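Endoglucanase E (Clostridium thermocellum, PDB 2WAO) probably deacetylates plant cell-wall polysaccharides through its carbohydrate esterase domain, whose active site also binds cello-oligosaccharides, as part of a cellulase. Local coordinates at residues I178-N183 with I219-N224. Numbering follows the deposited sequence.
Sequences IGLTMN and INLGTN
L221 packs against both I178 and L180 where two segments of the SGNH (GDSL-type) hydrolase fold meet. Residues 178-183 form a loop following strand 168-174 of the parallel sheet. The segment 219-224 starts on the central strand 216-220 and continues through a turn into the weakly bonded helix 223-226, carrying the G-T-N-D sequence that corresponds to the family's G-x-N-D block. In relatives the asparagine of this block helps to form the oxyanion hole, and N224 probably plays the same part here. A glucose unit of the bound glycan lies near its side chain.

The apolar end is the close-packed part. L180 and L221 cross at about a right angle, with CB and CD1 of L221 facing L180 and L180 CD1 4.0 Å from L221 CB. The second methyl of L221, CD2, faces I178 and lies 4.2 Å from I178 CG2. Helices 192-195 and 233-250 add I192 and L243 around L221, closing this end off from solvent.

Beyond G222 the contact turns polar, and a water bridges the two backbones. It donates to I178 O at 2.8 Å. It also accepts from G222 N at 2.9 Å. A second N-H, that of N224 N at 3.0 Å, links the start of helix 223-226 through the water to loop 178-183. N224 CB lies beside the same I178 carbonyl. Farther along, D225 accepts hydrogen bonds from the backbone N atoms of L180 and T181, while N183 OD1 accepts a 3.3 Å bond from G179 N lying in its carbonyl plane.

The looser side is at M182, which is partly exposed and makes just a glancing contact. Its chi1 of 64° sets CG between the backbone N and the carbonyl carbon, with M182 CG 3.6 Å from N224 O. The bend at chi3 (-75°) folds M182 CE back to 3.7 Å from N224 O.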
loop_
_atom_site.group_PDB
_atom_site.type_symbol
_atom_site.label_atom_id
_atom_site.label_comp_id
_atom_site.label_asym_id
_atom_site.label_seq_id
_atom_site.Cartn_x
_atom_site.Cartn_y
_atom_site.Cartn_z
ATOM N N ILE A 178 1.916 12.868 1.598
ATOM C CA ILE A 178 0.594 13.417 1.289
ATOM C C ILE A 178 -0.244 13.591 2.574
ATOM O O ILE A 178 -0.055 12.833 3.549
ATOM C CB ILE A 178 -0.152 12.475 0.288
ATOM C CG1 ILE A 178 -1.095 13.308 -0.603
ATOM C CG2 ILE A 178 -0.872 11.266 1.001
ATOM C CD1 ILE A 178 -1.638 12.514 -1.816
ATOM N N GLY A 179 -1.177 14.534 2.550
ATOM C CA GLY A 179 -2.069 14.736 3.691
ATOM C C GLY A 179 -3.477 15.021 3.217
ATOM O O GLY A 179 -3.801 14.956 1.999
ATOM N N LEU A 180 -4.319 15.334 4.196
ATOM C CA LEU A 180 -5.675 15.685 3.948
ATOM C C LEU A 180 -5.819 17.178 3.631
ATOM O O LEU A 180 -6.695 17.562 2.805
ATOM C CB LEU A 180 -6.551 15.404 5.174
ATOM C CG LEU A 180 -6.859 13.918 5.212
ATOM C CD1 LEU A 180 -7.168 13.423 6.591
ATOM C CD2 LEU A 180 -8.022 13.615 4.229
ATOM N N THR A 181 -5.044 18.012 4.334
ATOM C CA THR A 181 -5.128 19.504 4.091
ATOM C C THR A 181 -3.844 20.110 3.547
ATOM O O THR A 181 -3.847 21.282 3.072
ATOM C CB THR A 181 -5.487 20.300 5.401
ATOM O OG1 THR A 181 -4.363 20.287 6.278
ATOM C CG2 THR A 181 -6.692 19.681 6.090
ATOM N N MET A 182 -2.749 19.360 3.656
ATOM C CA MET A 182 -1.408 19.825 3.275
ATOM C C MET A 182 -0.510 18.623 3.079
ATOM O O MET A 182 -0.777 17.560 3.638
ATOM C CB MET A 182 -0.824 20.750 4.368
ATOM C CG MET A 182 -0.624 20.018 5.676
ATOM S SD MET A 182 -0.047 21.080 6.994
ATOM C CE MET A 182 1.622 21.226 6.438
ATOM N N ASN A 183 0.555 18.796 2.304
ATOM C CA ASN A 183 1.602 17.808 2.188
ATOM C C ASN A 183 2.730 18.148 3.157
ATOM O O ASN A 183 2.733 19.222 3.737
ATOM C CB ASN A 183 2.065 17.747 0.734
ATOM C CG ASN A 183 0.927 17.303 -0.166
ATOM O OD1 ASN A 183 0.169 16.383 0.183
ATOM N ND2 ASN A 183 0.705 18.040 -1.232
ATOM N N ILE A 219 -7.549 3.682 6.803
ATOM C CA ILE A 219 -7.072 5.011 6.446
ATOM C C ILE A 219 -5.990 5.369 7.454
ATOM O O ILE A 219 -6.222 5.310 8.652
ATOM C CB ILE A 219 -8.239 6.038 6.476
ATOM C CG1 ILE A 219 -9.383 5.613 5.521
ATOM C CG2 ILE A 219 -7.693 7.447 6.116
ATOM C CD1 ILE A 219 -10.679 6.487 5.610
ATOM N N ASN A 220 -4.822 5.769 6.982
ATOM C CA ASN A 220 -3.788 6.238 7.920
ATOM C C ASN A 220 -3.228 7.520 7.378
ATOM O O ASN A 220 -2.325 7.505 6.577
ATOM C CB ASN A 220 -2.687 5.181 8.195
ATOM C CG ASN A 220 -1.747 5.615 9.345
ATOM O OD1 ASN A 220 -1.533 6.830 9.575
ATOM N ND2 ASN A 220 -1.190 4.634 10.077
ATOM N N LEU A 221 -3.860 8.626 7.761
ATOM C CA LEU A 221 -3.533 9.925 7.222
ATOM C C LEU A 221 -3.520 10.921 8.372
ATOM O O LEU A 221 -4.237 10.746 9.354
ATOM C CB LEU A 221 -4.583 10.363 6.201
ATOM C CG LEU A 221 -4.617 9.583 4.885
ATOM C CD1 LEU A 221 -5.955 10.016 4.187
ATOM C CD2 LEU A 221 -3.357 9.941 4.073
ATOM N N GLY A 222 -2.748 11.983 8.196
ATOM C CA GLY A 222 -2.786 13.109 9.118
ATOM C C GLY A 222 -1.401 13.358 9.654
ATOM O O GLY A 222 -1.154 14.430 10.197
ATOM N N THR A 223 -0.468 12.411 9.491
ATOM C CA THR A 223 0.937 12.705 9.880
ATOM C C THR A 223 1.482 13.988 9.242
ATOM O O THR A 223 2.087 14.846 9.924
ATOM C CB THR A 223 1.919 11.508 9.578
ATOM O OG1 THR A 223 1.459 10.365 10.298
ATOM C CG2 THR A 223 3.343 11.809 10.073
ATOM N N ASN A 224 1.197 14.168 7.959
ATOM C CA ASN A 224 1.749 15.328 7.260
ATOM C C ASN A 224 0.966 16.587 7.604
ATOM O O ASN A 224 1.456 17.686 7.416
ATOM C CB ASN A 224 1.856 15.033 5.742
ATOM C CG ASN A 224 2.831 13.955 5.487
ATOM O OD1 ASN A 224 2.463 12.831 5.044
ATOM N ND2 ASN A 224 4.051 14.189 5.913
HETATM O O HOH W 1 -0.551 12.320 6.282
#